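Local structure of immunity protein (Neisseria meningitidis, 4Q7O) at residues B[29-34]-B[51-56]; B[39-44]-B[116-121]; B[61-64]-B[68-71]. The protein probably protects the bacterium that makes it by binding and neutralising the toxin of a contact-dependent growth-inhibition system. One frame throughout, in Å; residues are numbered along the deposited sequence.

In the fold
Contacts 1 and 2 hold different elements but touch directly: Phe53 packs on Cys43 and Thr39, and Ile31 on Leu40, so apolar packing runs from strand 52-55 and helix 22-34 through helix 37-46 to helix 104-121. Contact 2 is the buried one, with all four touching residues inside; contact 1 is partly buried and reaches the edge of the sheet. Contact 3 lies on the surface, on the opposite side of the chain's centre from contact 2, and meets contact 1 through neighbouring strands 52-55 and 58-62, probably by a Gly51 O to Lys62 N hydrogen bond. Across their segments contacts 1 and 2 are purely apolar, whereas contact 3 adds a bridging water.

Contact 1 (B[29-34]-B[51-56]); sequences ETIYQF and GHFGVI
Ile31 of helix 22-34 packs on Phe53 and Val55 of strand 52-55, an outermost strand of the four-stranded antiparallel sheet, in an alpha+beta arrangement where a helix lies against the sheet. The contact is wholly apolar and small, about 115 Å² in all. Ile31 places CG1 beside its backbone N and anti to the carbonyl carbon (chi1 -66°), then extends CD1 along the strand. CD1 approaches the Phe53 ring obliquely, 4.0 Å from CE2, and the two side chains run antiparallel alongside one another. Phe53 and Val55, two residues apart with Gly54 between them, face the helix from the same side of the strand.

Ala58 of strand 58-62 also touches Ile31, and Phe53 has backbone hydrogen bonding with Tyr60 of that strand. The polar bonds of the helix are made away from the apolar patch: Gln33 NE2 bonds to Asn96 OD1 and Pro97 O of the second subunit. At the Val55 end, the branch that reaches the helix is CG2, which lies between the backbone N and the carbonyl carbon of Val55; this methyl meets Ile31 CG1 at 4.1 Å.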
# COMPACT_ATOMS: atom_id res chain seq x y z
N GLU B 29 -7.17 -0.90 3.26
CA GLU B 29 -8.00 -0.57 2.10
C GLU B 29 -8.68 -1.80 1.52
O GLU B 29 -9.85 -1.75 1.14
CB GLU B 29 -7.20 0.14 1.01
CG GLU B 29 -8.00 0.46 -0.25
CD GLU B 29 -9.24 1.32 -0.00
OE1 GLU B 29 -9.30 2.03 1.02
OE2 GLU B 29 -10.15 1.28 -0.85
N THR B 30 -7.95 -2.91 1.46
CA THR B 30 -8.52 -4.09 0.83
C THR B 30 -9.61 -4.73 1.70
O THR B 30 -10.62 -5.20 1.19
CB THR B 30 -7.45 -5.09 0.37
OG1 THR B 30 -6.67 -5.51 1.49
CG2 THR B 30 -6.54 -4.46 -0.67
N ILE B 31 -9.42 -4.73 3.02
CA ILE B 31 -10.48 -5.23 3.91
C ILE B 31 -11.72 -4.33 3.85
O ILE B 31 -12.84 -4.81 3.74
CB ILE B 31 -9.98 -5.35 5.35
CG1 ILE B 31 -8.91 -6.43 5.42
CG2 ILE B 31 -11.13 -5.64 6.31
CD1 ILE B 31 -8.15 -6.45 6.71
N TYR B 32 -11.51 -3.02 3.91
CA TYR B 32 -12.62 -2.08 3.85
C TYR B 32 -13.44 -2.23 2.57
O TYR B 32 -14.67 -2.22 2.61
CB TYR B 32 -12.08 -0.66 3.96
CG TYR B 32 -13.11 0.41 3.68
CD1 TYR B 32 -14.09 0.73 4.61
CD2 TYR B 32 -13.09 1.11 2.48
CE1 TYR B 32 -15.03 1.72 4.35
CE2 TYR B 32 -14.02 2.10 2.21
CZ TYR B 32 -14.99 2.40 3.14
OH TYR B 32 -15.91 3.39 2.87
N GLN B 33 -12.78 -2.36 1.43
CA GLN B 33 -13.51 -2.35 0.18
C GLN B 33 -14.23 -3.67 -0.10
O GLN B 33 -15.21 -3.71 -0.84
CB GLN B 33 -12.58 -2.00 -0.98
CG GLN B 33 -11.59 -3.09 -1.29
CD GLN B 33 -10.60 -2.68 -2.35
OE1 GLN B 33 -10.46 -1.50 -2.67
NE2 GLN B 33 -9.88 -3.66 -2.89
N PHE B 34 -13.75 -4.77 0.48
CA PHE B 34 -14.22 -6.09 0.10
C PHE B 34 -15.08 -6.76 1.17
O PHE B 34 -16.06 -7.43 0.86
CB PHE B 34 -13.01 -6.97 -0.25
CG PHE B 34 -13.37 -8.32 -0.76
CD1 PHE B 34 -13.78 -8.49 -2.07
CD2 PHE B 34 -13.27 -9.43 0.06
CE1 PHE B 34 -14.10 -9.75 -2.55
CE2 PHE B 34 -13.58 -10.69 -0.40
CZ PHE B 34 -14.01 -10.85 -1.71
N GLY B 51 -5.45 -11.27 19.21
CA GLY B 51 -4.18 -10.87 18.65
C GLY B 51 -4.02 -11.30 17.19
O GLY B 51 -2.94 -11.16 16.61
N HIS B 52 -5.08 -11.81 16.59
CA HIS B 52 -4.99 -12.21 15.19
C HIS B 52 -6.30 -12.06 14.44
O HIS B 52 -7.38 -12.10 15.03
CB HIS B 52 -4.46 -13.65 15.07
CG HIS B 52 -5.37 -14.68 15.65
ND1 HIS B 52 -6.35 -15.31 14.91
CD2 HIS B 52 -5.46 -15.18 16.90
CE1 HIS B 52 -7.00 -16.16 15.68
NE2 HIS B 52 -6.48 -16.11 16.89
N PHE B 53 -6.19 -11.88 13.14
CA PHE B 53 -7.35 -11.73 12.27
C PHE B 53 -6.91 -12.09 10.87
O PHE B 53 -5.81 -11.74 10.46
CB PHE B 53 -7.84 -10.28 12.29
CG PHE B 53 -8.94 -10.00 11.30
CD1 PHE B 53 -10.27 -10.19 11.66
CD2 PHE B 53 -8.65 -9.54 10.02
CE1 PHE B 53 -11.28 -9.93 10.75
CE2 PHE B 53 -9.66 -9.28 9.11
CZ PHE B 53 -10.98 -9.48 9.48
N GLY B 54 -7.77 -12.78 10.14
CA GLY B 54 -7.42 -13.18 8.79
C GLY B 54 -8.61 -13.32 7.86
O GLY B 54 -9.64 -13.88 8.22
N VAL B 55 -8.45 -12.77 6.66
CA VAL B 55 -9.37 -12.97 5.55
C VAL B 55 -8.54 -13.39 4.35
O VAL B 55 -7.31 -13.43 4.42
CB VAL B 55 -10.15 -11.68 5.21
CG1 VAL B 55 -11.11 -11.35 6.33
CG2 VAL B 55 -9.19 -10.52 4.95
N ILE B 56 -9.20 -13.71 3.25
CA ILE B 56 -8.46 -14.04 2.04
C ILE B 56 -7.71 -12.79 1.59
O ILE B 56 -8.31 -11.74 1.37
CB ILE B 56 -9.37 -14.60 0.92
CG1 ILE B 56 -10.04 -15.89 1.38
CG2 ILE B 56 -8.55 -14.85 -0.34
CD1 ILE B 56 -11.03 -16.48 0.37

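Contact 2 (B[39-44]-B[116-121]); sequences TLLECF and SDFLIA
Leu40 sets its methyl CD2 over one face of the Phe118 ring, a CH-pi contact 4.0 Å from CD2 to the ring centroid and 29° off the ring normal. The methyl lies off-centre, nearest CD1 of Phe118 at 3.6 Å. In both Leu40 and Phe118, CG stands anti to the backbone N, which extends each side chain into the space between the helices, one from either side. Leu41 starts out more to the flank of its helix, with CG beside the backbone N. Its CD1 continues the chain away from CA (chi2 177°), and the other branch, CD2, comes within 4.3 Å of Phe118 CE2, obliquely to the ring. Phe44, one turn after Leu40, brings CE2 to 4.3 Å from Phe118 CB and packs against the root of that side chain. This is a helix-helix interface in the helical part of an alpha+beta fold: segments of helices 37-46 and 104-121 run roughly antiparallel, at 148°, with axes 12.3 Å apart. One aromatic side chain spans much of that wide gap, and Phe118 carries about half of the buried area. Leu40 also touches Tyr32 of helix 22-34.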
# COMPACT_ATOMS: atom_id res chain seq x y z
N THR B 39 -17.31 -6.86 9.62
CA THR B 39 -16.03 -7.57 9.59
C THR B 39 -14.85 -6.64 9.88
O THR B 39 -13.95 -6.98 10.65
CB THR B 39 -15.84 -8.27 8.24
OG1 THR B 39 -16.82 -9.31 8.13
CG2 THR B 39 -14.43 -8.86 8.11
N LEU B 40 -14.86 -5.45 9.28
CA LEU B 40 -13.82 -4.47 9.57
C LEU B 40 -13.77 -4.12 11.06
O LEU B 40 -12.69 -4.01 11.63
CB LEU B 40 -14.02 -3.21 8.73
CG LEU B 40 -12.97 -2.11 8.89
CD1 LEU B 40 -11.57 -2.59 8.51
CD2 LEU B 40 -13.37 -0.90 8.06
N LEU B 41 -14.93 -3.96 11.69
CA LEU B 41 -14.98 -3.71 13.12
C LEU B 41 -14.31 -4.84 13.91
O LEU B 41 -13.58 -4.58 14.87
CB LEU B 41 -16.41 -3.47 13.60
CG LEU B 41 -16.99 -2.10 13.24
CD1 LEU B 41 -18.43 -2.01 13.69
CD2 LEU B 41 -16.18 -1.01 13.89
N GLU B 42 -14.53 -6.09 13.49
CA GLU B 42 -13.89 -7.23 14.16
C GLU B 42 -12.38 -7.20 13.96
O GLU B 42 -11.61 -7.51 14.88
CB GLU B 42 -14.49 -8.56 13.69
CG GLU B 42 -15.97 -8.73 14.06
CD GLU B 42 -16.23 -8.58 15.54
OE1 GLU B 42 -15.55 -9.24 16.35
OE2 GLU B 42 -17.13 -7.78 15.90
N CYS B 43 -11.96 -6.83 12.75
CA CYS B 43 -10.55 -6.61 12.45
C CYS B 43 -9.93 -5.58 13.41
O CYS B 43 -8.84 -5.80 13.94
CB CYS B 43 -10.37 -6.17 11.00
SG CYS B 43 -8.71 -5.67 10.56
N PHE B 44 -10.63 -4.47 13.65
CA PHE B 44 -10.15 -3.46 14.59
C PHE B 44 -10.08 -4.00 16.02
O PHE B 44 -9.18 -3.64 16.78
CB PHE B 44 -11.05 -2.21 14.58
CG PHE B 44 -10.83 -1.31 13.39
CD1 PHE B 44 -9.58 -0.78 13.13
CD2 PHE B 44 -11.90 -0.93 12.59
CE1 PHE B 44 -9.39 0.07 12.05
CE2 PHE B 44 -11.72 -0.08 11.52
CZ PHE B 44 -10.46 0.42 11.24
N SER B 116 -10.02 5.91 13.23
CA SER B 116 -10.37 7.32 13.15
C SER B 116 -10.82 7.68 11.73
O SER B 116 -11.87 8.30 11.54
CB SER B 116 -9.19 8.19 13.55
OG SER B 116 -9.46 9.55 13.29
N ASP B 117 -10.01 7.32 10.73
CA ASP B 117 -10.39 7.53 9.33
C ASP B 117 -11.76 6.93 9.06
O ASP B 117 -12.62 7.56 8.43
CB ASP B 117 -9.38 6.89 8.36
CG ASP B 117 -8.06 7.65 8.27
OD1 ASP B 117 -8.01 8.86 8.56
OD2 ASP B 117 -7.05 7.02 7.86
N PHE B 118 -11.97 5.72 9.55
CA PHE B 118 -13.22 5.01 9.31
C PHE B 118 -14.42 5.72 9.95
O PHE B 118 -15.45 5.93 9.29
CB PHE B 118 -13.13 3.56 9.80
CG PHE B 118 -14.42 2.81 9.65
CD1 PHE B 118 -14.86 2.39 8.40
CD2 PHE B 118 -15.21 2.53 10.75
CE1 PHE B 118 -16.05 1.70 8.25
CE2 PHE B 118 -16.41 1.84 10.62
CZ PHE B 118 -16.83 1.43 9.37
N LEU B 119 -14.32 6.06 11.23
CA LEU B 119 -15.46 6.68 11.90
C LEU B 119 -15.74 8.09 11.35
O LEU B 119 -16.89 8.55 11.33
CB LEU B 119 -15.28 6.69 13.42
CG LEU B 119 -14.20 7.59 14.03
CD1 LEU B 119 -14.71 9.00 14.31
CD2 LEU B 119 -13.63 6.95 15.30
N ILE B 120 -14.68 8.77 10.90
CA ILE B 120 -14.85 10.10 10.31
C ILE B 120 -15.66 9.97 9.02
O ILE B 120 -16.57 10.77 8.76
CB ILE B 120 -13.49 10.79 10.05
CG1 ILE B 120 -12.91 11.26 11.39
CG2 ILE B 120 -13.65 11.98 9.11
CD1 ILE B 120 -11.45 11.70 11.34
N ALA B 121 -15.35 8.95 8.23
CA ALA B 121 -16.03 8.72 6.95
C ALA B 121 -17.42 8.10 7.12
O ALA B 121 -18.29 8.30 6.27
CB ALA B 121 -15.17 7.84 6.05

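Contact 3 (B[61-64]-B[68-71]); sequences EKID and WIGD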
# COMPACT_ATOMS: atom_id res chain seq x y z
N GLU B 61 -1.03 -11.26 12.86
CA GLU B 61 -0.90 -12.14 14.00
C GLU B 61 0.21 -11.58 14.88
O GLU B 61 1.32 -11.35 14.40
CB GLU B 61 -0.55 -13.55 13.53
CG GLU B 61 -0.50 -14.61 14.60
CD GLU B 61 -0.05 -15.95 14.03
OE1 GLU B 61 0.43 -15.97 12.88
OE2 GLU B 61 -0.17 -16.97 14.74
N LYS B 62 -0.09 -11.33 16.15
CA LYS B 62 0.96 -11.01 17.10
C LYS B 62 1.96 -12.16 17.12
O LYS B 62 1.59 -13.33 17.06
CB LYS B 62 0.39 -10.79 18.49
CG LYS B 62 -0.42 -9.51 18.62
CD LYS B 62 -0.88 -9.29 20.04
CE LYS B 62 -1.59 -7.96 20.18
NZ LYS B 62 -2.11 -7.73 21.56
N ILE B 63 3.25 -11.82 17.21
CA ILE B 63 4.29 -12.82 17.14
C ILE B 63 4.60 -13.36 18.52
O ILE B 63 4.93 -12.60 19.44
CB ILE B 63 5.56 -12.24 16.49
CG1 ILE B 63 5.28 -11.93 15.02
CG2 ILE B 63 6.73 -13.21 16.63
CD1 ILE B 63 6.38 -11.17 14.33
N ASP B 64 4.46 -14.67 18.68
CA ASP B 64 4.80 -15.33 19.93
C ASP B 64 6.30 -15.62 19.92
O ASP B 64 6.74 -16.59 19.31
CB ASP B 64 4.03 -16.64 20.06
CG ASP B 64 4.26 -17.33 21.39
OD1 ASP B 64 5.19 -16.94 22.13
OD2 ASP B 64 3.50 -18.27 21.69
N TRP B 68 8.89 -20.65 17.52
CA TRP B 68 9.83 -20.50 16.42
C TRP B 68 9.58 -19.23 15.62
O TRP B 68 8.45 -18.94 15.26
CB TRP B 68 9.68 -21.69 15.48
CG TRP B 68 10.77 -21.83 14.46
CD1 TRP B 68 12.12 -21.91 14.69
CD2 TRP B 68 10.59 -21.98 13.05
NE1 TRP B 68 12.78 -22.07 13.51
CE2 TRP B 68 11.87 -22.12 12.48
CE3 TRP B 68 9.47 -21.98 12.21
CZ2 TRP B 68 12.07 -22.27 11.11
CZ3 TRP B 68 9.66 -22.14 10.85
CH2 TRP B 68 10.95 -22.27 10.31
N ILE B 69 10.64 -18.49 15.34
CA ILE B 69 10.52 -17.31 14.48
C ILE B 69 11.36 -17.43 13.20
O ILE B 69 11.49 -16.48 12.45
CB ILE B 69 10.85 -16.00 15.22
CG1 ILE B 69 12.28 -16.02 15.75
CG2 ILE B 69 9.86 -15.78 16.36
CD1 ILE B 69 12.74 -14.68 16.30
N GLY B 70 11.89 -18.63 12.94
CA GLY B 70 12.75 -18.84 11.80
C GLY B 70 12.13 -18.51 10.45
O GLY B 70 12.82 -18.08 9.53
N ASP B 71 10.82 -18.70 10.33
CA ASP B 71 10.15 -18.39 9.07
C ASP B 71 9.81 -16.90 8.90
O ASP B 71 9.20 -16.50 7.90
CB ASP B 71 8.94 -19.29 8.84
CG ASP B 71 7.93 -19.22 9.96
OD1 ASP B 71 8.23 -18.57 10.99
OD2 ASP B 71 6.85 -19.83 9.82
O HOH W 1 6.43 -17.77 16.77
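This is a small surface contact within a loop, joining the end of strand 58-62 to the segment a few residues further on, in the long connection that leads to strand 86-91. It combines one apolar touch with one water bridge, and no direct hydrogen bond crosses it. The apolar part is a methyl-to-methyl meeting: Ile63 CG2 lies 4.1 Å from Ile69 CG2, and the side chains meet roughly perpendicular. In Ile69 the longer branch, CG1, takes the position between the backbone N and the carbonyl carbon (chi1 60°), which puts CG2 beside the N and turns that methyl to Ile63. Ile81 touches both isoleucines from elsewhere in the same connection, with Tyr72 on Ile63 and Phe78 on Ile69, so the pair belongs to a larger apolar cluster of this connection.

The polar part uses main-chain carbonyls. A single water donates to Asp64 O and to Trp68 O, at 2.8 Å from each oxygen, and thereby ties together two acceptors that cannot bond to each other. The Asp64 carboxylate is turned to the intervening residues: OD1 is hydrogen-bonded to Thr66 OG1 and OD2 forms a salt bridge with Arg67 NH2. Beyond them, the Trp68 indole folds over the backbone that follows. The amide nitrogens of Gly70 and Asp71 sit above one of its faces, Gly70 N 3.4 Å from the plane, both offset toward the rim. At the other end, Ile63 keeps backbone hydrogen bonding with Ser86, at the start of the next strand. The arrangement is that of a water bridging two main-chain carbonyls, beside an isoleucine pair, in the loop where the chain leaves strand 58-62 of the antiparallel sheet before returning as strand 86-91.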